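Local coordinates for protein tyrosyl-tRNA synthetase (Pyrococcus horikoshii, PDB 2CYC) that probably activates tyrosine with ATP and then transfers it to the acceptor end of its cognate tRNA, working as a homodimer, at residues R155-G158 and E159-F163; N341-A344 and E345-N349. One frame throughout, in Å; residues are numbered along the deposited sequence.

Interaction 1: residues R155-G158 and E159-F163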
ATOM      1  N   ARG A 155     -14.550   4.683   9.015  1.00 37.92           N
ATOM      2  CA  ARG A 155     -14.863   5.449   7.812  1.00 39.69           C
ATOM      3  C   ARG A 155     -15.696   4.673   6.816  1.00 42.22           C
ATOM      4  O   ARG A 155     -15.843   3.451   6.913  1.00 37.63           O
ATOM      5  CB  ARG A 155     -13.584   5.881   7.096  1.00 37.58           C
ATOM      6  CG  ARG A 155     -12.817   6.937   7.824  1.00 48.06           C
ATOM      7  CD  ARG A 155     -11.413   7.051   7.297  1.00 37.90           C
ATOM      8  NE  ARG A 155     -10.646   7.929   8.163  1.00 49.69           N
ATOM      9  CZ  ARG A 155     -10.804   9.245   8.222  1.00 50.01           C
ATOM     10  NH1 ARG A 155     -11.702   9.836   7.447  1.00 51.75           N
ATOM     11  NH2 ARG A 155     -10.077   9.965   9.066  1.00 54.40           N
ATOM     12  N   GLN A 156     -16.235   5.412   5.855  1.00 39.77           N
ATOM     13  CA  GLN A 156     -17.018   4.840   4.778  1.00 45.17           C
ATOM     14  C   GLN A 156     -16.285   5.275   3.514  1.00 45.08           C
ATOM     15  O   GLN A 156     -15.594   6.295   3.516  1.00 44.57           O
ATOM     16  CB  GLN A 156     -18.444   5.398   4.788  1.00 44.82           C
ATOM     17  CG  GLN A 156     -19.276   4.966   5.984  1.00 52.69           C
ATOM     18  CD  GLN A 156     -19.241   3.460   6.217  1.00 60.84           C
ATOM     19  OE1 GLN A 156     -19.417   2.667   5.288  1.00 58.77           O
ATOM     20  NE2 GLN A 156     -19.021   3.062   7.468  1.00 63.01           N
ATOM     21  N   MET A 157     -16.416   4.500   2.446  1.00 46.09           N
ATOM     22  CA  MET A 157     -15.757   4.837   1.195  1.00 51.73           C
ATOM     23  C   MET A 157     -16.197   6.198   0.665  1.00 57.72           C
ATOM     24  O   MET A 157     -17.353   6.380   0.283  1.00 61.59           O
ATOM     25  CB  MET A 157     -16.033   3.759   0.145  1.00 50.14           C
ATOM     26  CG  MET A 157     -15.063   2.588   0.196  1.00 49.15           C
ATOM     27  SD  MET A 157     -13.331   3.130   0.014  1.00 52.28           S
ATOM     28  CE  MET A 157     -13.341   3.772  -1.637  1.00 39.09           C
ATOM     29  N   GLY A 158     -15.268   7.151   0.653  1.00 61.90           N
ATOM     30  CA  GLY A 158     -15.564   8.483   0.159  1.00 61.46           C
ATOM     31  C   GLY A 158     -15.049   8.675  -1.254  1.00 61.67           C
ATOM     32  O   GLY A 158     -14.090   8.023  -1.672  1.00 60.41           O
ATOM     33  N   GLU A 159     -15.684   9.572  -1.997  1.00 62.93           N
ATOM     34  CA  GLU A 159     -15.285   9.841  -3.375  1.00 66.63           C
ATOM     35  C   GLU A 159     -13.815  10.240  -3.514  1.00 63.54           C
ATOM     36  O   GLU A 159     -13.114   9.755  -4.405  1.00 64.20           O
ATOM     37  CB  GLU A 159     -16.163  10.946  -3.980  1.00 72.45           C
ATOM     38  CG  GLU A 159     -17.618  10.551  -4.215  1.00 81.20           C
ATOM     39  CD  GLU A 159     -17.768   9.440  -5.242  1.00 86.75           C
ATOM     40  OE1 GLU A 159     -17.254   9.594  -6.372  1.00 88.07           O
ATOM     41  OE2 GLU A 159     -18.405   8.413  -4.920  1.00 88.58           O
ATOM     42  N   ALA A 160     -13.346  11.120  -2.637  1.00 55.71           N
ATOM     43  CA  ALA A 160     -11.966  11.581  -2.716  1.00 51.38           C
ATOM     44  C   ALA A 160     -11.082  11.101  -1.570  1.00 47.17           C
ATOM     45  O   ALA A 160     -10.214  11.839  -1.102  1.00 45.06           O
ATOM     46  CB  ALA A 160     -11.939  13.106  -2.789  1.00 55.18           C
ATOM     47  N   ILE A 161     -11.289   9.870  -1.120  1.00 39.91           N
ATOM     48  CA  ILE A 161     -10.479   9.342  -0.030  1.00 35.17           C
ATOM     49  C   ILE A 161      -9.029   9.178  -0.500  1.00 29.76           C
ATOM     50  O   ILE A 161      -8.783   8.777  -1.639  1.00 25.68           O
ATOM     51  CB  ILE A 161     -11.042   7.992   0.461  1.00 31.99           C
ATOM     52  CG1 ILE A 161     -10.403   7.619   1.798  1.00 28.79           C
ATOM     53  CG2 ILE A 161     -10.811   6.909  -0.587  1.00 30.37           C
ATOM     54  CD1 ILE A 161     -11.012   6.380   2.420  1.00 31.06           C
ATOM     55  N   ASP A 162      -8.073   9.512   0.367  1.00 27.28           N
ATOM     56  CA  ASP A 162      -6.663   9.388   0.006  1.00 26.84           C
ATOM     57  C   ASP A 162      -6.258   7.915  -0.020  1.00 23.36           C
ATOM     58  O   ASP A 162      -6.838   7.082   0.683  1.00 19.12           O
ATOM     59  CB  ASP A 162      -5.774  10.173   0.979  1.00 27.88           C
ATOM     60  CG  ASP A 162      -5.930   9.718   2.417  1.00 33.84           C
ATOM     61  OD1 ASP A 162      -6.887  10.157   3.093  1.00 38.07           O
ATOM     62  OD2 ASP A 162      -5.090   8.913   2.868  1.00 31.45           O
ATOM     63  N   PHE A 163      -5.250   7.597  -0.824  1.00 19.10           N
ATOM     64  CA  PHE A 163      -4.835   6.216  -0.959  1.00 18.91           C
ATOM     65  C   PHE A 163      -4.273   5.556   0.293  1.00 20.44           C
ATOM     66  O   PHE A 163      -4.460   4.351   0.490  1.00 20.42           O
ATOM     67  CB  PHE A 163      -3.835   6.063  -2.112  1.00 20.70           C
ATOM     68  CG  PHE A 163      -3.518   4.626  -2.437  1.00 18.08           C
ATOM     69  CD1 PHE A 163      -2.275   4.087  -2.131  1.00 17.34           C
ATOM     70  CD2 PHE A 163      -4.492   3.796  -2.990  1.00 12.24           C
ATOM     71  CE1 PHE A 163      -2.003   2.733  -2.367  1.00 19.18           C
ATOM     72  CE2 PHE A 163      -4.236   2.441  -3.231  1.00 19.17           C
ATOM     73  CZ  PHE A 163      -2.984   1.907  -2.916  1.00 15.39           C
TER

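Interaction 2: residues N341-A344 and E345-N349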
ATOM      1  N   ASN A 341     -28.017   5.371  39.794  1.00 23.87           N
ATOM      2  CA  ASN A 341     -27.205   5.746  40.936  1.00 24.73           C
ATOM      3  C   ASN A 341     -26.314   4.587  41.371  1.00 23.84           C
ATOM      4  O   ASN A 341     -25.148   4.781  41.717  1.00 23.83           O
ATOM      5  CB  ASN A 341     -28.101   6.207  42.092  1.00 27.00           C
ATOM      6  CG  ASN A 341     -27.346   6.329  43.408  1.00 39.85           C
ATOM      7  OD1 ASN A 341     -27.479   5.478  44.290  1.00 41.42           O
ATOM      8  ND2 ASN A 341     -26.539   7.382  43.541  1.00 37.14           N
ATOM      9  N   ALA A 342     -26.846   3.371  41.338  1.00 23.81           N
ATOM     10  CA  ALA A 342     -26.040   2.228  41.749  1.00 26.08           C
ATOM     11  C   ALA A 342     -24.895   1.992  40.752  1.00 22.65           C
ATOM     12  O   ALA A 342     -23.775   1.696  41.149  1.00 19.48           O
ATOM     13  CB  ALA A 342     -26.915   0.978  41.884  1.00 25.30           C
ATOM     14  N   VAL A 343     -25.164   2.144  39.457  1.00 22.61           N
ATOM     15  CA  VAL A 343     -24.113   1.939  38.465  1.00 22.03           C
ATOM     16  C   VAL A 343     -23.007   2.983  38.614  1.00 22.32           C
ATOM     17  O   VAL A 343     -21.828   2.656  38.497  1.00 23.08           O
ATOM     18  CB  VAL A 343     -24.673   1.974  37.030  1.00 19.54           C
ATOM     19  CG1 VAL A 343     -23.531   1.992  36.013  1.00 21.77           C
ATOM     20  CG2 VAL A 343     -25.553   0.747  36.798  1.00 22.54           C
ATOM     21  N   ALA A 344     -23.381   4.231  38.880  1.00 21.48           N
ATOM     22  CA  ALA A 344     -22.392   5.294  39.057  1.00 22.65           C
ATOM     23  C   ALA A 344     -21.415   4.987  40.201  1.00 25.57           C
ATOM     24  O   ALA A 344     -20.187   5.080  40.034  1.00 21.88           O
ATOM     25  CB  ALA A 344     -23.091   6.623  39.324  1.00 22.78           C
ATOM     26  N   GLU A 345     -21.961   4.632  41.365  1.00 21.51           N
ATOM     27  CA  GLU A 345     -21.135   4.324  42.532  1.00 22.65           C
ATOM     28  C   GLU A 345     -20.246   3.123  42.266  1.00 22.91           C
ATOM     29  O   GLU A 345     -19.073   3.113  42.649  1.00 24.58           O
ATOM     30  CB  GLU A 345     -22.011   4.070  43.767  1.00 22.35           C
ATOM     31  CG  GLU A 345     -22.733   5.319  44.270  1.00 33.79           C
ATOM     32  CD  GLU A 345     -21.787   6.490  44.449  1.00 40.83           C
ATOM     33  OE1 GLU A 345     -20.729   6.298  45.089  1.00 41.79           O
ATOM     34  OE2 GLU A 345     -22.099   7.598  43.951  1.00 40.90           O
ATOM     35  N   TYR A 346     -20.802   2.105  41.612  1.00 17.22           N
ATOM     36  CA  TYR A 346     -20.012   0.921  41.276  1.00 20.09           C
ATOM     37  C   TYR A 346     -18.813   1.351  40.408  1.00 18.01           C
ATOM     38  O   TYR A 346     -17.677   0.939  40.636  1.00 19.57           O
ATOM     39  CB  TYR A 346     -20.862  -0.082  40.488  1.00 20.68           C
ATOM     40  CG  TYR A 346     -20.060  -1.259  39.971  1.00 23.31           C
ATOM     41  CD1 TYR A 346     -19.974  -2.450  40.697  1.00 24.75           C
ATOM     42  CD2 TYR A 346     -19.346  -1.162  38.780  1.00 24.78           C
ATOM     43  CE1 TYR A 346     -19.191  -3.515  40.244  1.00 24.85           C
ATOM     44  CE2 TYR A 346     -18.561  -2.215  38.320  1.00 26.57           C
ATOM     45  CZ  TYR A 346     -18.484  -3.382  39.051  1.00 29.84           C
ATOM     46  OH  TYR A 346     -17.690  -4.404  38.582  1.00 36.53           O
ATOM     47  N   LEU A 347     -19.083   2.177  39.403  1.00 20.55           N
ATOM     48  CA  LEU A 347     -18.039   2.664  38.494  1.00 21.79           C
ATOM     49  C   LEU A 347     -17.013   3.541  39.230  1.00 21.14           C
ATOM     50  O   LEU A 347     -15.803   3.445  38.998  1.00 22.44           O
ATOM     51  CB  LEU A 347     -18.693   3.453  37.358  1.00 20.12           C
ATOM     52  CG  LEU A 347     -18.798   2.844  35.954  1.00 30.59           C
ATOM     53  CD1 LEU A 347     -18.898   1.354  36.009  1.00 24.05           C
ATOM     54  CD2 LEU A 347     -19.989   3.451  35.230  1.00 17.31           C
ATOM     55  N   ILE A 348     -17.499   4.389  40.127  1.00 22.92           N
ATOM     56  CA  ILE A 348     -16.619   5.266  40.884  1.00 23.63           C
ATOM     57  C   ILE A 348     -15.628   4.442  41.697  1.00 27.86           C
ATOM     58  O   ILE A 348     -14.431   4.747  41.741  1.00 23.84           O
ATOM     59  CB  ILE A 348     -17.434   6.172  41.828  1.00 24.66           C
ATOM     60  CG1 ILE A 348     -18.173   7.227  41.006  1.00 22.17           C
ATOM     61  CG2 ILE A 348     -16.520   6.812  42.874  1.00 23.67           C
ATOM     62  CD1 ILE A 348     -19.147   8.071  41.829  1.00 20.32           C
ATOM     63  N   ASN A 349     -16.124   3.380  42.322  1.00 27.58           N
ATOM     64  CA  ASN A 349     -15.266   2.535  43.135  1.00 30.31           C
ATOM     65  C   ASN A 349     -14.358   1.663  42.300  1.00 26.21           C
ATOM     66  O   ASN A 349     -13.183   1.482  42.631  1.00 24.74           O
ATOM     67  CB  ASN A 349     -16.105   1.679  44.086  1.00 26.41           C
ATOM     68  CG  ASN A 349     -16.778   2.514  45.158  1.00 35.45           C
ATOM     69  OD1 ASN A 349     -16.144   3.382  45.766  1.00 38.88           O
ATOM     70  ND2 ASN A 349     -18.060   2.261  45.401  1.00 35.24           N
TER

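Interaction 1: residues R155-G158 and E159-F163
Gly158 and Ile161 face each other across a type I beta turn, which reverses the chain in the loop between helices 143-148 and 164-178, with Glu159 and Ala160 at its two corners. The polar closure is a weak hydrogen bond: Ile161 N reaches Gly158 O at 3.4 Å, fairly straight at 158° but long. Glu159 and Ala160 suit the corners because neither has to be buried there. Both point away from residues 155-158, and Glu159 is poorly ordered.

The apolar contact is a single methyl pair. Met157 CE comes to 4.2 Å from Ile161 CG2, the two side chains crossing at about a right angle. Bends at chi2 (-57°) and chi3 fold the methionine back, carrying its methyl group to the isoleucine instead of outward. A flexible thioether chain suits this place. In Ile161 the branch at CB puts CG1 anti to the backbone N (chi1 -166°) and CG2 between that N and the carbonyl carbon, beside Gly158 O and Met157 CE. The isoleucine also packs beyond the loop, on Leu166 of helix 164-178 and on Leu143 of the second subunit, so one side chain joins the turn, the next helix and the dimer interface.

Charged side chains tie residues 155-163 to their surroundings. Arg155 NE donates to Asn80 OD1. Asp162 caps a backbone N just past Phe163, where helix 164-178 starts, and pairs with Lys165, an apt role for a short acidic side chain. Arg155 NH1 stays 6.5 Å from Asp162 OD1, too far for a salt bridge but near enough that the opposite charges may still attract.

Ile161 CG2 also lies 3.6 Å from Gly158 O, the oxygen that receives Ile161 N.

Interaction 2: residues N341-A344 and E345-N349
Val343 O accepts a hydrogen bond from Leu347 N at 2.9 Å, and the same two residues meet through their side chains, Val343 CG1 lying 3.9 Å from Leu347 CD2. The bond belongs to a run of four backbone bonds between 341-344 and 345-348. The longest joins Glu345 N to Asn341 O at 3.2 Å, with a nearly straight 171° angle at the hydrogen. Ala342 O takes Tyr346 N, and the shortest bond brings Ile348 N to 2.8 Å from Ala344 O. In all four the donor sits somewhat tilted from the plane of its carbonyl. Glu345 O continues the series, receiving Asn349 N.

This is the i to i+4 bonding of an alpha helix, here the middle and end of helix 336-350, one face of which is buried against the protein. Val343 packs on helices 288-297 and 267-276, places where a compact beta-branched chain fits. With CG1 anti to the backbone N (171°), the valine carries that methyl group alongside Leu347, the two chains pointing the same way. Leu347 CD1 in turn lies in the plane of the Tyr346 ring, at its edge. Replacing Leu347 by alanine removes both methyl groups and is likely to leave Val343 CG1 and the Tyr346 ring edge without these neighbours, a gap opening where they lay.

Ala344 has only a methyl group to bury. Beside its carbonyl, Ile348 CG1 approaches Ala344 O to 3.1 Å, a tight fit next to the bond that oxygen receives. Glu345 suits the more open flank: its aliphatic CG passes 3.6 Å from Asn341 O, and its carboxylate oxygen OE2 is satisfied by a salt bridge to Arg271 NE of helix 267-276. Beyond this run, Ile348 O is taken by Arg355 NH2.

Interactions 1 and 2 are separate in space: their centres lie 41 Å apart, their nearest atoms about 27 Å, on opposite sides of the chain's centre. Along the chain 155-163 closes well before 341-349 begins. Interaction 1 is the one closer to the substrate, though not touching it: the Ile161 side chain is about 13 Å from the bound tyrosine and about 9 Å from the side chain of Tyr168, which binds it from the helix that the loop leads into. It also adjoins the second subunit. Interaction 2 lies away from the annotated sites, and no other chain of the assembly touches it; its packing ties together helices late in the chain.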